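Local coordinates for protein SalCYP truncation (Salinispora tropica, PDB 7ABB) that is a heme protein of the cytochrome P450 family that carries a bound heme c, at residues L81-Q84 against G85-N89; E291-G294 against G295-Q299; D365-L368 against P369-V373; A113-R116 against R117-A121; F15-A18 against P19-R23. All blocks are in the same frame, centred on the assembly; numbering follows the deposited sequence.

Overall arrangement
Following the chain from its N terminus, contact 5 comes first and joins the N-terminal loop to helix 19-29. Contact 1 lies at the loop entering helix 86-95, beside a heme c propionate. Contact 4 runs along helix 108-120. Contact 2 closes the loop between strands 285-288 and 302-304 of the mixed sheet. Contact 3 turns the loop between helix 345-362 and strand 385-387. Each is a local contact within one continuous stretch. All five follow in series, so none nests in or crosses another. Contacts 3 and 4 are neighbours, with nearest atoms about 9 Å apart. Contacts 2 and 4 lie about 50 Å apart between centres, on opposite sides of the chain's centre.

Contact 1: L81-Q84 against G85-N89; sequences LTIQ and GRTHN. With HEC (heme c), chain B.
The imidazole of His88 meets Ile83 O and Gln84 CA obliquely, while a heme c propionate sits at the ring edge near its plane. Its oxygen O1D is modelled too close to CE1 for that approach to be relied on. Asn89 OD1 is also at the edge, in plane. The ring of His340 meets the His88 ring with planes about 35° apart. Helix 86-95 starts just after Gly85, its N-cap, and this puts His88 CB 3.6 Å from Gln84 CA. From there chi1 of 168° carries the ring on, away from the loop and toward the propionate. Ile83 CG1 lies 4.0 Å from His88 CB. The side chains of Ile83 and Thr87 cross at about a right angle, with Ile83 CD1 4.1 Å from Thr87 CG2. A water joins the loop to the first turn: it donates to Gln84 O at 2.8 Å and accepts from Thr87 N at 2.7 Å. Leu81 and His88 line the heme c pocket. Heme c is hydrogen-bonded by Arg92 NH1 and Arg286 NH2. His88 ND1 bonds to Pro80 O and NE2 to His339 O. These two carbonyl acceptors would suit a ring carrying hydrogen on both nitrogens.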
# COMPACT_ATOMS: atom_id res chain seq x y z
N LEU A 81 -11.40 -0.63 -7.92
CA LEU A 81 -10.48 0.49 -8.11
C LEU A 81 -10.94 1.45 -9.21
O LEU A 81 -10.79 2.67 -9.08
CB LEU A 81 -9.10 -0.08 -8.42
CG LEU A 81 -7.87 0.83 -8.38
CD1 LEU A 81 -7.69 1.53 -7.04
CD2 LEU A 81 -6.65 -0.02 -8.72
N THR A 82 -11.48 0.93 -10.32
CA THR A 82 -11.75 1.72 -11.51
C THR A 82 -13.23 1.96 -11.74
O THR A 82 -13.62 2.39 -12.83
CB THR A 82 -11.14 1.06 -12.75
OG1 THR A 82 -11.85 -0.15 -13.04
CG2 THR A 82 -9.68 0.74 -12.52
N ILE A 83 -14.07 1.69 -10.75
CA ILE A 83 -15.49 2.01 -10.87
C ILE A 83 -15.79 3.15 -9.91
O ILE A 83 -15.12 3.34 -8.90
CB ILE A 83 -16.38 0.78 -10.60
CG1 ILE A 83 -16.07 0.20 -9.24
CG2 ILE A 83 -16.17 -0.27 -11.69
CD1 ILE A 83 -17.02 -0.87 -8.81
N GLN A 84 -16.79 3.95 -10.27
CA GLN A 84 -17.15 5.05 -9.38
C GLN A 84 -18.65 5.23 -9.45
O GLN A 84 -19.33 4.67 -10.31
CB GLN A 84 -16.40 6.36 -9.71
CG GLN A 84 -16.78 7.06 -11.02
CD GLN A 84 -15.98 8.36 -11.27
OE1 GLN A 84 -14.76 8.37 -11.29
NE2 GLN A 84 -16.71 9.46 -11.47
N GLY A 85 -19.15 6.00 -8.50
CA GLY A 85 -20.57 6.26 -8.40
C GLY A 85 -21.26 5.24 -7.51
O GLY A 85 -20.64 4.58 -6.68
N ARG A 86 -22.56 5.13 -7.70
CA ARG A 86 -23.35 4.33 -6.76
C ARG A 86 -22.89 2.87 -6.74
O ARG A 86 -22.92 2.23 -5.68
CB ARG A 86 -24.84 4.43 -7.10
CG ARG A 86 -25.28 3.57 -8.24
CD ARG A 86 -26.79 3.71 -8.46
NE ARG A 86 -27.14 4.99 -9.06
CZ ARG A 86 -27.93 5.91 -8.50
NH1 ARG A 86 -28.46 5.73 -7.29
NH2 ARG A 86 -28.21 7.03 -9.16
N THR A 87 -22.48 2.32 -7.89
CA THR A 87 -22.03 0.92 -7.91
C THR A 87 -20.75 0.76 -7.10
O THR A 87 -20.57 -0.25 -6.39
CB THR A 87 -21.81 0.47 -9.36
OG1 THR A 87 -23.09 0.33 -10.02
CG2 THR A 87 -21.06 -0.83 -9.46
N HIS A 88 -19.85 1.73 -7.19
CA HIS A 88 -18.65 1.64 -6.36
C HIS A 88 -19.01 1.70 -4.88
O HIS A 88 -18.47 0.93 -4.07
CB HIS A 88 -17.68 2.78 -6.69
CG HIS A 88 -16.58 2.90 -5.69
ND1 HIS A 88 -15.41 2.18 -5.78
CD2 HIS A 88 -16.47 3.65 -4.57
CE1 HIS A 88 -14.62 2.49 -4.77
NE2 HIS A 88 -15.25 3.36 -4.01
N ASN A 89 -19.96 2.56 -4.51
CA ASN A 89 -20.33 2.65 -3.11
C ASN A 89 -20.97 1.34 -2.63
O ASN A 89 -20.73 0.90 -1.50
CB ASN A 89 -21.26 3.84 -2.90
CG ASN A 89 -20.63 5.15 -3.39
OD1 ASN A 89 -19.41 5.35 -3.29
ND2 ASN A 89 -21.45 6.03 -3.94
FE HEC B . -4.61 -0.16 -0.40
CHA HEC B . -6.72 1.53 -2.53
CHB HEC B . -2.55 2.59 -0.37
CHC HEC B . -2.51 -1.80 1.76
CHD HEC B . -6.45 -3.00 -0.72
NA HEC B . -4.63 1.66 -1.28
C1A HEC B . -5.62 2.20 -2.10
C2A HEC B . -5.31 3.58 -2.45
C3A HEC B . -4.15 3.85 -1.83
C4A HEC B . -3.72 2.68 -1.11
CMA HEC B . -3.35 5.16 -1.87
CAA HEC B . -6.18 4.54 -3.34
CBA HEC B . -5.89 4.45 -4.83
CGA HEC B . -6.74 5.46 -5.58
O1A HEC B . -6.67 5.39 -6.83
O2A HEC B . -7.44 6.27 -4.92
NB HEC B . -2.85 0.28 0.47
C1B HEC B . -2.18 1.48 0.40
C2B HEC B . -1.04 1.40 1.27
C3B HEC B . -1.05 0.20 1.87
C4B HEC B . -2.16 -0.53 1.37
CMB HEC B . -0.08 2.59 1.43
CAB HEC B . -0.12 -0.47 2.85
CBB HEC B . 0.84 0.42 3.57
NC HEC B . -4.50 -2.05 0.34
C1C HEC B . -3.60 -2.49 1.29
C2C HEC B . -3.96 -3.82 1.70
C3C HEC B . -5.07 -4.18 1.02
C4C HEC B . -5.40 -3.07 0.15
CMC HEC B . -3.19 -4.61 2.76
CAC HEC B . -5.89 -5.48 1.03
CBC HEC B . -5.77 -6.44 2.21
ND HEC B . -6.24 -0.63 -1.44
C1D HEC B . -6.83 -1.89 -1.42
C2D HEC B . -7.99 -1.85 -2.25
C3D HEC B . -8.10 -0.48 -2.82
C4D HEC B . -6.97 0.22 -2.25
CMD HEC B . -8.93 -3.03 -2.51
CAD HEC B . -9.16 0.07 -3.79
CBD HEC B . -10.26 0.69 -2.95
CGD HEC B . -11.29 1.35 -3.85
O1D HEC B . -12.40 1.66 -3.37
O2D HEC B . -10.97 1.54 -5.05
O HOH W 1 -21.89 3.42 -10.31

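Contact 2: E291-G294 against G295-Q299; sequences EGAG and GVASQ
Glu291 and Ser298 bring their side chains together across the two arms of a tight loop. CG of Glu291 lies anti to the backbone N (chi1 176°), and the chain then bends at chi2 (71°). The bend brings OE1 of Glu291 to Ser298 OG, 3.1 Å away. The hydroxyl may donate to OE1, though its proton has another acceptor within reach. OE1 is also held by a water that donates to it at 2.7 Å. The same water accepts from Gln299 N, so it ties the glutamate to the backbone of the other arm. Further round the loop, the methyls of Ala293 and Ala297 lie side by side, CB to CB at 4.1 Å. Val296 leans its CG2 on Ala293 O at 3.9 Å.

Gly292 to Gly295 form a type II beta turn, closed by Gly295 N to Gly292 O at 2.9 Å. Ala293 O is gripped twice. Ala297 N reaches it at 2.9 Å, tilted 19° from the carbonyl plane, and Val296 N comes from well above that plane. A weak bond runs from Gly292 N to Ala297 O. Gly292, Gly294 and Gly295 all have positive phi, which suits glycine. At Gly295 there is also no room for a CB beside Gly294 O.

The loop links strands 285-288 and 302-304, antiparallel neighbours in the mixed sheet. Ser298 N bonds to Asp301 OD2. Val296 rests on Trp44 and Leu46, and Ala297 on Trp44, all of strand 43-46.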
# COMPACT_ATOMS: atom_id res chain seq x y z
N GLU A 291 -12.53 22.03 -17.55
CA GLU A 291 -11.56 23.11 -17.55
C GLU A 291 -11.31 23.60 -16.13
O GLU A 291 -12.25 23.77 -15.34
CB GLU A 291 -12.08 24.25 -18.41
CG GLU A 291 -11.20 25.50 -18.40
CD GLU A 291 -9.90 25.32 -19.15
OE1 GLU A 291 -9.70 24.26 -19.78
OE2 GLU A 291 -9.07 26.25 -19.13
N GLY A 292 -10.05 23.88 -15.83
CA GLY A 292 -9.67 24.43 -14.55
C GLY A 292 -9.61 23.42 -13.43
O GLY A 292 -9.57 23.82 -12.27
N ALA A 293 -9.62 22.13 -13.75
CA ALA A 293 -9.50 21.12 -12.71
C ALA A 293 -8.20 21.33 -11.93
O ALA A 293 -7.11 21.36 -12.52
CB ALA A 293 -9.53 19.72 -13.31
N GLY A 294 -8.33 21.43 -10.61
CA GLY A 294 -7.18 21.64 -9.77
C GLY A 294 -6.55 22.99 -9.94
O GLY A 294 -5.43 23.20 -9.46
N GLY A 295 -7.22 23.90 -10.62
CA GLY A 295 -6.68 25.19 -10.97
C GLY A 295 -5.82 25.20 -12.22
O GLY A 295 -5.49 26.29 -12.71
N VAL A 296 -5.45 24.04 -12.75
CA VAL A 296 -4.38 24.00 -13.74
C VAL A 296 -4.71 23.17 -14.97
O VAL A 296 -4.17 23.44 -16.05
CB VAL A 296 -3.08 23.47 -13.10
CG1 VAL A 296 -2.62 24.43 -12.01
CG2 VAL A 296 -3.25 22.06 -12.55
N ALA A 297 -5.57 22.16 -14.82
CA ALA A 297 -5.75 21.17 -15.87
C ALA A 297 -6.94 21.52 -16.75
O ALA A 297 -7.76 22.38 -16.42
CB ALA A 297 -5.93 19.75 -15.28
N SER A 298 -6.97 20.88 -17.92
CA SER A 298 -8.04 21.03 -18.89
C SER A 298 -8.74 19.70 -19.09
O SER A 298 -8.23 18.62 -18.75
CB SER A 298 -7.52 21.54 -20.23
OG SER A 298 -6.95 22.85 -20.10
N GLN A 299 -9.93 19.77 -19.66
CA GLN A 299 -10.66 18.55 -19.96
C GLN A 299 -9.80 17.61 -20.77
O GLN A 299 -9.21 18.00 -21.79
CB GLN A 299 -11.95 18.89 -20.70
CG GLN A 299 -12.74 17.66 -21.12
CD GLN A 299 -12.25 17.06 -22.42
OE1 GLN A 299 -12.08 17.74 -23.44
NE2 GLN A 299 -12.04 15.74 -22.39
O HOH W 2 -10.92 22.16 -20.98

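Contact 3: D365-L368 against P369-V373; sequences DYRL and PDPTV
Arg367 and Pro371 lie side by side and point the same way. The touch is between aliphatic atoms, Arg367 CD and Pro371 CG at 4.2 Å. The arginine CG sits between its backbone N and carbonyl carbon (chi1 67°). With chi2 extended, this brings CD up beside the proline ring, and the bend at chi3 then turns the guanidinium. Leu368 CB is 3.5 Å from Pro369 CD, a short distance that follows from the peptide link between them. Leu368 O lies against the Pro371 ring, 3.6 Å from its CD and 3.8 Å from its CB. No hydrogen bond crosses between 365-368 and 369-373. Pro369 and Pro371 lack a backbone N-H, and Asp370 N approaches Leu368 O at a poor angle.

Pro371 belongs to a type I beta turn from Asp370 to Val373, at its second position. Asp370 also makes an Asx turn: its OD1 accepts from Thr372 N at 3.0 Å, with an N-H...O angle of 165°. The donor meets OD1 on the anti side, 32° out of the carboxylate plane. The loop leads from helix 345-362 toward strand 385-387 in this P450 fold.

Further out, Leu368 packs on Ala252 of helix 238-253 and on Pro375 and Leu384. Arg367 is backbone-bonded to Val387 and touches its side chain, while Pro369 touches Arg385. Just before them, Tyr366 meets Trp359 edge-to-face and Arg258 through a cation-pi contact, and Asp365 forms a salt bridge with the same arginine.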
# COMPACT_ATOMS: atom_id res chain seq x y z
N ASP A 365 18.11 -4.75 19.14
CA ASP A 365 19.22 -3.96 18.60
C ASP A 365 19.64 -4.59 17.28
O ASP A 365 19.79 -5.82 17.19
CB ASP A 365 20.38 -3.93 19.60
CG ASP A 365 21.45 -2.92 19.24
OD1 ASP A 365 21.29 -2.16 18.28
OD2 ASP A 365 22.47 -2.90 19.95
N TYR A 366 19.81 -3.76 16.26
CA TYR A 366 20.11 -4.22 14.92
C TYR A 366 20.62 -3.02 14.14
O TYR A 366 20.48 -1.87 14.59
CB TYR A 366 18.86 -4.87 14.25
CG TYR A 366 17.64 -3.97 14.30
CD1 TYR A 366 16.83 -3.94 15.43
CD2 TYR A 366 17.37 -3.10 13.26
CE1 TYR A 366 15.75 -3.08 15.50
CE2 TYR A 366 16.31 -2.27 13.32
CZ TYR A 366 15.52 -2.25 14.44
OH TYR A 366 14.45 -1.38 14.49
N ARG A 367 21.17 -3.27 12.96
CA ARG A 367 21.76 -2.20 12.17
C ARG A 367 21.82 -2.61 10.71
O ARG A 367 21.67 -3.77 10.35
CB ARG A 367 23.15 -1.81 12.70
CG ARG A 367 24.20 -2.91 12.51
CD ARG A 367 25.54 -2.58 13.17
NE ARG A 367 25.42 -2.49 14.61
CZ ARG A 367 26.41 -2.15 15.43
NH1 ARG A 367 27.64 -1.89 14.95
NH2 ARG A 367 26.21 -2.09 16.74
N LEU A 368 22.07 -1.63 9.86
CA LEU A 368 22.41 -1.95 8.48
C LEU A 368 23.87 -2.39 8.42
O LEU A 368 24.68 -2.02 9.28
CB LEU A 368 22.15 -0.74 7.58
CG LEU A 368 20.71 -0.23 7.65
CD1 LEU A 368 20.55 0.99 6.72
CD2 LEU A 368 19.70 -1.30 7.31
N PRO A 369 24.24 -3.19 7.42
CA PRO A 369 25.61 -3.78 7.41
C PRO A 369 26.70 -2.74 7.57
O PRO A 369 27.60 -2.89 8.40
CB PRO A 369 25.65 -4.49 6.06
CG PRO A 369 24.20 -4.95 5.87
CD PRO A 369 23.38 -3.79 6.38
N ASP A 370 26.63 -1.65 6.78
CA ASP A 370 27.45 -0.46 7.00
C ASP A 370 26.50 0.56 7.58
O ASP A 370 25.70 1.15 6.83
CB ASP A 370 28.07 0.04 5.70
CG ASP A 370 28.84 1.33 5.89
OD1 ASP A 370 28.66 1.95 6.96
OD2 ASP A 370 29.64 1.72 5.01
N PRO A 371 26.49 0.77 8.90
CA PRO A 371 25.44 1.59 9.51
C PRO A 371 25.60 3.08 9.29
O PRO A 371 24.75 3.85 9.75
CB PRO A 371 25.56 1.23 11.00
CG PRO A 371 26.95 0.81 11.18
CD PRO A 371 27.39 0.19 9.91
N THR A 372 26.64 3.52 8.59
CA THR A 372 26.91 4.95 8.46
C THR A 372 26.90 5.44 7.02
O THR A 372 27.40 6.54 6.74
CB THR A 372 28.25 5.29 9.11
OG1 THR A 372 29.30 4.59 8.43
CG2 THR A 372 28.22 4.90 10.57
N VAL A 373 26.38 4.66 6.10
CA VAL A 373 26.10 5.13 4.75
C VAL A 373 24.62 5.39 4.68
O VAL A 373 23.78 4.71 5.31
CB VAL A 373 26.53 4.16 3.63
CG1 VAL A 373 28.03 4.07 3.55
CG2 VAL A 373 25.89 2.80 3.83

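Contact 4: A113-R116 against R117-A121; sequences ANAR and RRISA
Asn114 OD1 takes a hydrogen bond from Arg118 NE one turn further along the helix. The bond is 2.7 Å and lies in the carbonyl plane of the amide. OD1 also lies close to the guanidinium plane, although the amide and guanidinium planes are turned 67° against each other. The bond is bent at the hydrogen (134°). Arg118 is extended from CG to NE, which lets it run past Asn114 O to reach the amide. Both polar atoms of the asparagine side chain are satisfied, because ND2 bonds to Asn142 OD1 and Tyr138 O.

Arg117 lays one face of its guanidinium over Asn114 CA, which is 3.6 Å above the plane toward the rim. Its NH2 makes a salt bridge with Glu141 OE2, and Arg118 NH2 makes another with Glu141 OE1. Two arginines thus share one carboxylate. Arg116 turns elsewhere, and its NE pairs with Glu358.

The backbone bonds are those of a regular alpha-helix. Arg117 N reaches Ala113 O at 2.9 Å, and Ile119 N reaches Ala115 O at 2.9 Å. Arg116 O accepts twice, from Ser120 N at 2.9 Å and from Ser120 OG at 2.8 Å. The two donors come from opposite faces of its plane. With OG anti to the carbonyl carbon (chi1 -74°), the serine hydroxyl is folded back onto its own helix.

Helix 108-120 touches two others. Ala115 touches Tyr138 and Ile119 touches Phe134, both of helix 130-147. Toward helix 345-362, Ala115 meets Glu358, while Ile119 and Ser120 meet Leu362.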
# COMPACT_ATOMS: atom_id res chain seq x y z
N ALA A 113 1.28 -14.28 15.83
CA ALA A 113 1.93 -15.59 15.89
C ALA A 113 2.74 -15.85 14.63
O ALA A 113 3.81 -16.48 14.68
CB ALA A 113 0.89 -16.68 16.09
N ASN A 114 2.23 -15.37 13.49
CA ASN A 114 2.94 -15.43 12.21
C ASN A 114 4.27 -14.66 12.29
O ASN A 114 5.34 -15.24 12.04
CB ASN A 114 1.99 -14.89 11.14
CG ASN A 114 2.57 -14.75 9.76
OD1 ASN A 114 3.66 -15.21 9.43
ND2 ASN A 114 1.81 -14.08 8.90
N ALA A 115 4.23 -13.40 12.71
CA ALA A 115 5.46 -12.63 12.84
C ALA A 115 6.44 -13.33 13.77
O ALA A 115 7.62 -13.47 13.46
CB ALA A 115 5.16 -11.25 13.40
N ARG A 116 5.95 -13.78 14.93
CA ARG A 116 6.84 -14.36 15.93
C ARG A 116 7.50 -15.63 15.42
O ARG A 116 8.70 -15.87 15.62
CB ARG A 116 6.07 -14.62 17.22
CG ARG A 116 6.91 -15.10 18.38
CD ARG A 116 6.09 -15.38 19.62
NE ARG A 116 5.46 -14.18 20.21
CZ ARG A 116 4.15 -13.95 20.28
NH1 ARG A 116 3.25 -14.81 19.78
NH2 ARG A 116 3.71 -12.84 20.85
N ARG A 117 6.70 -16.49 14.79
CA ARG A 117 7.22 -17.72 14.22
C ARG A 117 8.31 -17.44 13.21
O ARG A 117 9.38 -18.07 13.22
CB ARG A 117 6.06 -18.48 13.55
CG ARG A 117 6.45 -19.77 12.83
CD ARG A 117 5.63 -20.00 11.55
NE ARG A 117 4.22 -19.68 11.74
CZ ARG A 117 3.45 -19.09 10.82
NH1 ARG A 117 3.94 -18.79 9.63
NH2 ARG A 117 2.18 -18.77 11.09
N ARG A 118 8.06 -16.47 12.32
CA ARG A 118 8.99 -16.22 11.24
C ARG A 118 10.27 -15.57 11.77
O ARG A 118 11.37 -15.97 11.38
CB ARG A 118 8.32 -15.37 10.17
CG ARG A 118 7.20 -16.10 9.44
CD ARG A 118 6.58 -15.21 8.37
NE ARG A 118 5.57 -15.97 7.64
CZ ARG A 118 5.86 -16.86 6.70
NH1 ARG A 118 7.12 -17.13 6.35
NH2 ARG A 118 4.87 -17.53 6.10
N ILE A 119 10.15 -14.61 12.67
CA ILE A 119 11.36 -13.94 13.17
C ILE A 119 12.17 -14.92 14.02
O ILE A 119 13.41 -14.96 13.92
CB ILE A 119 10.98 -12.69 13.95
CG1 ILE A 119 10.32 -11.68 13.02
CG2 ILE A 119 12.25 -12.06 14.59
CD1 ILE A 119 9.49 -10.65 13.72
N SER A 120 11.50 -15.71 14.86
CA SER A 120 12.19 -16.71 15.66
C SER A 120 13.07 -17.61 14.82
O SER A 120 14.13 -18.05 15.28
CB SER A 120 11.17 -17.56 16.43
OG SER A 120 10.60 -16.85 17.50
N ALA A 121 12.66 -17.90 13.59
CA ALA A 121 13.38 -18.87 12.78
C ALA A 121 14.70 -18.33 12.25
O ALA A 121 15.53 -19.12 11.80
CB ALA A 121 12.50 -19.33 11.61

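Contact 5: F15-A18 against P19-R23; sequences FFAA and PQAYR
Tyr22 has chi1 -89°, which directs its ring and OH toward Phe15, and chi2 82° turns the ring edge to the loop carbonyls. In Phe15, CG sits between the backbone N and carbonyl carbon. This chi1 of 57° turns the Phe15 ring from the tyrosine; Phe15 CB itself lies 3.3 Å from Tyr22 OH. The hydroxyl donates to Phe15 O at 2.7 Å. It lies in the carbonyl plane, on a lone pair. The carbonyl oxygens of Phe15, Ala17 and Ala18 all lie at the edge of the tyrosine ring, in its plane. Ala17 O is 3.4 Å from Tyr22 CE1. The methyls of Ala17 and Ala21 meet at 3.6 Å, CB to CB. Ala18 CB presses on Pro19 CD at 3.4 Å, tighter than usual for two carbons. Ala18 O accepts from Tyr22 N at 3.0 Å, nearly straight, and weakly from Ala21 N.

Around the contact, Phe13 meets the Tyr22 ring edge-to-face. Leu304 of strand 302-304 touches both Phe15 and Tyr22, and Pro19 touches Ala308 of helix 307-310.

Pro19 opens the first turn of the helix, where a residue without an N-H fits well. The Tyr22 hydroxyl bond ties the preceding loop to this helix start, with Ala18 at the N-cap of helix 19-29, the first helix of the model.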
# COMPACT_ATOMS: atom_id res chain seq x y z
N PHE A 15 6.94 9.65 -14.74
CA PHE A 15 6.22 9.44 -13.49
C PHE A 15 6.69 8.20 -12.72
O PHE A 15 6.27 8.01 -11.58
CB PHE A 15 4.71 9.37 -13.72
CG PHE A 15 4.28 8.30 -14.69
CD1 PHE A 15 4.40 6.97 -14.37
CD2 PHE A 15 3.73 8.65 -15.91
CE1 PHE A 15 4.00 5.98 -15.25
CE2 PHE A 15 3.33 7.67 -16.80
CZ PHE A 15 3.47 6.34 -16.47
N PHE A 16 7.53 7.37 -13.32
CA PHE A 16 8.16 6.27 -12.56
C PHE A 16 9.25 6.74 -11.61
O PHE A 16 9.96 5.93 -11.01
CB PHE A 16 8.75 5.25 -13.54
CG PHE A 16 7.72 4.41 -14.22
CD1 PHE A 16 6.96 3.51 -13.50
CD2 PHE A 16 7.50 4.52 -15.59
CE1 PHE A 16 6.00 2.73 -14.12
CE2 PHE A 16 6.54 3.73 -16.22
CZ PHE A 16 5.79 2.84 -15.48
N ALA A 17 9.43 8.04 -11.43
CA ALA A 17 10.54 8.53 -10.64
C ALA A 17 10.32 8.25 -9.15
O ALA A 17 9.20 8.04 -8.69
CB ALA A 17 10.74 10.02 -10.88
N ALA A 18 11.42 8.24 -8.40
CA ALA A 18 11.34 8.01 -6.97
C ALA A 18 10.69 9.20 -6.26
O ALA A 18 10.66 10.30 -6.81
CB ALA A 18 12.74 7.78 -6.39
N PRO A 19 10.20 9.01 -5.03
CA PRO A 19 9.65 10.15 -4.27
C PRO A 19 10.58 11.36 -4.23
O PRO A 19 10.11 12.49 -4.41
CB PRO A 19 9.43 9.57 -2.88
CG PRO A 19 9.12 8.11 -3.15
CD PRO A 19 9.98 7.73 -4.33
N GLN A 20 11.86 11.14 -4.00
CA GLN A 20 12.81 12.24 -3.93
C GLN A 20 12.82 13.02 -5.23
O GLN A 20 13.00 14.25 -5.23
CB GLN A 20 14.20 11.70 -3.63
CG GLN A 20 14.96 12.46 -2.60
CD GLN A 20 16.28 11.78 -2.30
OE1 GLN A 20 16.42 11.09 -1.29
NE2 GLN A 20 17.24 11.95 -3.19
N ALA A 21 12.68 12.33 -6.36
CA ALA A 21 12.69 13.01 -7.64
C ALA A 21 11.41 13.81 -7.83
O ALA A 21 11.46 14.96 -8.29
CB ALA A 21 12.87 12.01 -8.77
N TYR A 22 10.26 13.24 -7.48
CA TYR A 22 9.03 14.02 -7.46
C TYR A 22 9.23 15.31 -6.68
O TYR A 22 8.84 16.40 -7.14
CB TYR A 22 7.88 13.22 -6.85
CG TYR A 22 7.10 12.40 -7.83
CD1 TYR A 22 7.56 11.15 -8.25
CD2 TYR A 22 5.89 12.85 -8.33
CE1 TYR A 22 6.83 10.38 -9.13
CE2 TYR A 22 5.15 12.09 -9.22
CZ TYR A 22 5.63 10.86 -9.61
OH TYR A 22 4.88 10.11 -10.50
N ARG A 23 9.83 15.22 -5.50
CA ARG A 23 9.95 16.39 -4.64
C ARG A 23 10.93 17.41 -5.22
O ARG A 23 10.66 18.61 -5.16
CB ARG A 23 10.35 15.99 -3.23
CG ARG A 23 9.19 15.33 -2.48
CD ARG A 23 9.44 15.13 -1.00
NE ARG A 23 10.41 14.07 -0.72
CZ ARG A 23 10.11 12.79 -0.50
NH1 ARG A 23 8.85 12.37 -0.56
NH2 ARG A 23 11.10 11.93 -0.24